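Long-range contacts in bifunctional cytochrome P450/NADPH--P450 reductase (Deinococcus aerius, PDB 7F3H), which probably hydroxylates organic substrates at a P450 heme centre, with electrons drawn from NADPH through a fused reductase: residues L5-P9 with K348-R352; I8-K13 with E41-D47. All coordinates share one frame; numbering follows the deposited sequence.

Contact 1: L5-P9 with K348-R352; sequences LAPIP and KYEIR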
# COMPACT_ATOMS: atom_id res chain seq x y z
N LEU A 5 6.41 -18.65 -32.09
CA LEU A 5 6.02 -18.44 -30.71
C LEU A 5 6.16 -19.71 -29.88
O LEU A 5 6.08 -20.84 -30.38
CB LEU A 5 4.58 -17.96 -30.61
CG LEU A 5 4.22 -16.70 -31.39
CD1 LEU A 5 2.72 -16.48 -31.32
CD2 LEU A 5 4.99 -15.52 -30.86
N ALA A 6 6.29 -19.52 -28.56
CA ALA A 6 6.36 -20.49 -27.48
C ALA A 6 5.13 -20.42 -26.59
O ALA A 6 4.66 -19.32 -26.27
CB ALA A 6 7.61 -20.27 -26.61
N PRO A 7 4.58 -21.57 -26.18
CA PRO A 7 3.45 -21.54 -25.23
C PRO A 7 3.93 -21.04 -23.87
O PRO A 7 5.04 -21.35 -23.43
CB PRO A 7 2.99 -23.00 -25.16
CG PRO A 7 4.22 -23.80 -25.55
CD PRO A 7 4.97 -22.94 -26.55
N ILE A 8 3.11 -20.19 -23.25
CA ILE A 8 3.44 -19.72 -21.90
C ILE A 8 3.47 -20.92 -20.96
O ILE A 8 2.53 -21.74 -20.97
CB ILE A 8 2.41 -18.67 -21.43
CG1 ILE A 8 2.49 -17.43 -22.32
CG2 ILE A 8 2.63 -18.33 -19.97
CD1 ILE A 8 1.41 -16.43 -22.09
N PRO A 9 4.52 -21.11 -20.17
CA PRO A 9 4.56 -22.28 -19.29
C PRO A 9 3.35 -22.33 -18.38
O PRO A 9 2.80 -21.30 -17.96
CB PRO A 9 5.86 -22.09 -18.49
CG PRO A 9 6.72 -21.16 -19.37
CD PRO A 9 5.73 -20.27 -20.07
N LYS A 348 8.95 -14.45 -27.70
CA LYS A 348 8.46 -15.82 -27.68
C LYS A 348 6.96 -15.90 -27.37
O LYS A 348 6.24 -16.70 -27.99
CB LYS A 348 9.18 -16.68 -26.62
CG LYS A 348 10.67 -16.70 -26.68
CD LYS A 348 11.25 -17.40 -25.46
CE LYS A 348 10.81 -18.84 -25.39
NZ LYS A 348 11.76 -19.61 -24.56
N TYR A 349 6.49 -15.09 -26.42
CA TYR A 349 5.23 -15.31 -25.72
C TYR A 349 4.17 -14.31 -26.19
O TYR A 349 4.38 -13.10 -26.10
CB TYR A 349 5.45 -15.17 -24.21
CG TYR A 349 6.47 -16.12 -23.65
CD1 TYR A 349 6.30 -17.51 -23.74
CD2 TYR A 349 7.63 -15.64 -23.05
CE1 TYR A 349 7.23 -18.38 -23.22
CE2 TYR A 349 8.58 -16.51 -22.53
CZ TYR A 349 8.38 -17.87 -22.61
OH TYR A 349 9.34 -18.73 -22.07
N GLU A 350 3.03 -14.82 -26.66
CA GLU A 350 1.96 -13.95 -27.14
C GLU A 350 1.05 -13.55 -25.99
O GLU A 350 0.75 -14.36 -25.12
CB GLU A 350 1.12 -14.58 -28.24
CG GLU A 350 0.26 -13.51 -28.92
CD GLU A 350 -0.70 -14.05 -29.95
OE1 GLU A 350 -0.29 -14.91 -30.76
OE2 GLU A 350 -1.88 -13.61 -29.94
N ILE A 351 0.72 -12.27 -25.92
CA ILE A 351 -0.29 -11.72 -25.02
C ILE A 351 -1.34 -11.04 -25.89
O ILE A 351 -1.07 -10.01 -26.50
CB ILE A 351 0.32 -10.73 -24.02
CG1 ILE A 351 1.61 -11.32 -23.42
CG2 ILE A 351 -0.73 -10.34 -22.97
CD1 ILE A 351 1.43 -12.62 -22.61
N ARG A 352 -2.53 -11.62 -25.95
CA ARG A 352 -3.60 -11.11 -26.80
C ARG A 352 -4.16 -9.78 -26.30
O ARG A 352 -4.14 -9.49 -25.10
CB ARG A 352 -4.72 -12.14 -26.90
CG ARG A 352 -4.26 -13.43 -27.53
CD ARG A 352 -5.39 -14.42 -27.60
NE ARG A 352 -5.24 -15.27 -28.76
CZ ARG A 352 -5.63 -14.94 -29.99
NH1 ARG A 352 -6.21 -13.77 -30.22
NH2 ARG A 352 -5.43 -15.80 -30.98
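Lys348 O, at a classic beta bulge, receives the one hydrogen bond that joins these two segments: Ala6 N donates to it over 2.9 Å with a nearly straight N-H...O angle of 170°. The donor is tilted out of the carbonyl plane. Leu5 closes on the same oxygen from the preceding residue, its CA making a CA-H...O contact of 3.2 Å with Lys348 O. With CG set beside the backbone N (chi1 -56°), Leu5 also brings CD2 against that carbonyl, while CD1 reaches the carboxylate oxygen OE1 of Glu350 at 3.4 Å. In the bulge, Lys348 and Tyr349 both face Ile345 of the two-stranded antiparallel sheet of 343-345 and 349-351, and the irregular N-terminal tail of the P450 domain passes over it, the end-to-end directions of the two segments being 77° apart. Ala6 CB touches both Lys348 CE, at 3.7 Å, and CE1 of the Tyr349 ring. Around that ring the tail wraps without stacking: Pro7 O sits at the edge, near the ring plane, 3.7 Å from Tyr349 CE1, and Pro9 CD approaches the same carbon obliquely. Lys348 CB covers one ring face. Further on, Ile8 swings its CG1 branch beside the backbone N and extends it, so that CD1 lands 3.7 Å from Glu350 O and meets Ile351 CD1 at 3.8 Å, the two isoleucine side chains crossing at about a right angle. Within 348-352, Glu350 OE2 lies over the guanidinium face of Arg352, a long, purely electrostatic pairing.

Contact 2: I8-K13 with E41-D47; sequences IPSPPK and EGLFQLD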
# COMPACT_ATOMS: atom_id res chain seq x y z
N ILE A 8 3.11 -20.19 -23.25
CA ILE A 8 3.44 -19.72 -21.90
C ILE A 8 3.47 -20.92 -20.96
O ILE A 8 2.53 -21.74 -20.97
CB ILE A 8 2.41 -18.67 -21.43
CG1 ILE A 8 2.49 -17.43 -22.32
CG2 ILE A 8 2.63 -18.33 -19.97
CD1 ILE A 8 1.41 -16.43 -22.09
N PRO A 9 4.52 -21.11 -20.17
CA PRO A 9 4.56 -22.28 -19.29
C PRO A 9 3.35 -22.33 -18.38
O PRO A 9 2.80 -21.30 -17.96
CB PRO A 9 5.86 -22.09 -18.49
CG PRO A 9 6.72 -21.16 -19.37
CD PRO A 9 5.73 -20.27 -20.07
N SER A 10 2.92 -23.56 -18.07
CA SER A 10 1.78 -23.82 -17.22
C SER A 10 1.99 -25.08 -16.37
O SER A 10 2.48 -26.08 -16.89
CB SER A 10 0.50 -23.93 -18.07
OG SER A 10 -0.65 -23.70 -17.26
N PRO A 11 1.67 -25.04 -15.08
CA PRO A 11 1.88 -26.22 -14.21
C PRO A 11 0.92 -27.33 -14.58
O PRO A 11 -0.14 -27.08 -15.18
CB PRO A 11 1.56 -25.69 -12.80
CG PRO A 11 1.56 -24.22 -12.94
CD PRO A 11 1.09 -23.93 -14.31
N PRO A 12 1.25 -28.58 -14.25
CA PRO A 12 0.49 -29.72 -14.81
C PRO A 12 -1.01 -29.85 -14.44
O PRO A 12 -1.69 -30.61 -15.14
CB PRO A 12 1.31 -30.94 -14.34
CG PRO A 12 2.11 -30.44 -13.18
CD PRO A 12 2.41 -29.01 -13.47
N LYS A 13 -1.54 -29.16 -13.40
CA LYS A 13 -2.98 -29.18 -13.04
C LYS A 13 -3.39 -30.45 -12.27
O LYS A 13 -2.88 -31.54 -12.55
CB LYS A 13 -3.83 -29.01 -14.30
CG LYS A 13 -5.33 -28.94 -14.20
CD LYS A 13 -5.95 -28.83 -15.60
CE LYS A 13 -6.04 -27.46 -16.25
NZ LYS A 13 -7.18 -26.63 -15.74
N GLU A 41 11.47 -19.67 -16.73
CA GLU A 41 11.17 -18.80 -17.87
C GLU A 41 10.63 -17.44 -17.48
O GLU A 41 10.49 -16.57 -18.34
CB GLU A 41 10.17 -19.44 -18.82
CG GLU A 41 10.68 -20.64 -19.54
CD GLU A 41 10.34 -21.90 -18.78
OE1 GLU A 41 10.28 -21.83 -17.53
OE2 GLU A 41 10.14 -22.96 -19.41
N GLY A 42 10.18 -17.27 -16.24
CA GLY A 42 9.82 -15.95 -15.77
C GLY A 42 8.36 -15.56 -15.97
O GLY A 42 8.00 -14.43 -15.59
N LEU A 43 7.52 -16.44 -16.54
CA LEU A 43 6.08 -16.17 -16.53
C LEU A 43 5.37 -17.52 -16.63
O LEU A 43 5.91 -18.48 -17.18
CB LEU A 43 5.61 -15.24 -17.70
CG LEU A 43 5.32 -15.70 -19.15
CD1 LEU A 43 4.57 -14.66 -20.03
CD2 LEU A 43 6.47 -16.33 -19.89
N PHE A 44 4.15 -17.59 -16.11
CA PHE A 44 3.37 -18.83 -16.25
C PHE A 44 1.89 -18.50 -16.38
O PHE A 44 1.46 -17.36 -16.20
CB PHE A 44 3.61 -19.82 -15.10
CG PHE A 44 3.22 -19.30 -13.74
CD1 PHE A 44 1.88 -19.23 -13.35
CD2 PHE A 44 4.19 -18.92 -12.82
CE1 PHE A 44 1.52 -18.76 -12.12
CE2 PHE A 44 3.85 -18.45 -11.57
CZ PHE A 44 2.51 -18.37 -11.22
N GLN A 45 1.11 -19.55 -16.66
CA GLN A 45 -0.30 -19.48 -17.02
C GLN A 45 -1.11 -20.48 -16.19
O GLN A 45 -0.67 -21.61 -16.00
CB GLN A 45 -0.42 -19.84 -18.50
CG GLN A 45 -1.57 -19.32 -19.26
CD GLN A 45 -1.58 -19.94 -20.65
OE1 GLN A 45 -0.70 -20.73 -21.00
NE2 GLN A 45 -2.60 -19.62 -21.44
N LEU A 46 -2.28 -20.05 -15.68
CA LEU A 46 -3.25 -20.88 -14.96
C LEU A 46 -4.64 -20.79 -15.58
O LEU A 46 -4.98 -19.75 -16.17
CB LEU A 46 -3.30 -20.46 -13.48
CG LEU A 46 -2.08 -20.60 -12.55
CD1 LEU A 46 -2.49 -20.25 -11.15
CD2 LEU A 46 -1.49 -22.02 -12.59
N ASP A 47 -5.47 -21.85 -15.43
CA ASP A 47 -6.89 -21.79 -15.91
C ASP A 47 -7.78 -21.60 -14.71
O ASP A 47 -7.96 -22.52 -13.92
CB ASP A 47 -7.52 -22.97 -16.64
CG ASP A 47 -6.99 -23.20 -17.98
OD1 ASP A 47 -6.35 -22.29 -18.56
OD2 ASP A 47 -7.44 -24.29 -18.54
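Pro9 O meets two donors of one strand: Gln45 N makes a weak, bent hydrogen bond to it at 2.8 Å (N-H...O angle 128°), and Phe44 CA adds a CA-H...O contact at 3.1 Å. The tail thus follows the outer edge of strand 43-48, an outermost strand of the five-stranded mixed sheet; Phe44 and Leu46 spend their backbone bonds on Gln55 and Leu53 of strand 51-56, while Gln45 turns its N and O to the tail. One residue on from Pro9, Ser10 OG, turned anti to its own N, is modelled as donating to Gln45 O, but so closely that the exact length is doubtful. Three apolar pairs join the segments. Ile8 CG2 rests 3.9 Å from Leu43 CG, Pro9 CD meets Leu43 CD2, and Pro11 CD packs at 3.6 Å on Leu46 CD2, the last two side chains crossing at about a right angle. Pro9 CG is also in van der Waals contact with Glu41 CD, at 3.7 Å. Among the charges, Lys13, bent at its last two torsions, curls NZ back to a long salt bridge of 3.7 Å with Asp47 OD2. His19 bonds both Asp47 N and Pro11 O, tying the two segments at that end.

In the fold
Both contacts start from the same N-terminal stretch, in the order 5-9 and then 8-13, ahead of helix 28-38, and their centres lie about 10 Å apart. Ile8 and Pro9 belong to both. Contact 1 reaches across 338 intervening residues to strand 349-351 of the two-stranded sheet, whereas contact 2 spans only 27, to the edge strand 43-48 of the five-stranded mixed sheet. The two partners also meet directly, Tyr349 CE2 lying 3.4 Å from Leu43 CD2. The tail thus joins the two sheets on one side of the P450 domain; the centres of contacts 1 and 2 lie about 31 and 27 Å from the centre of the chain.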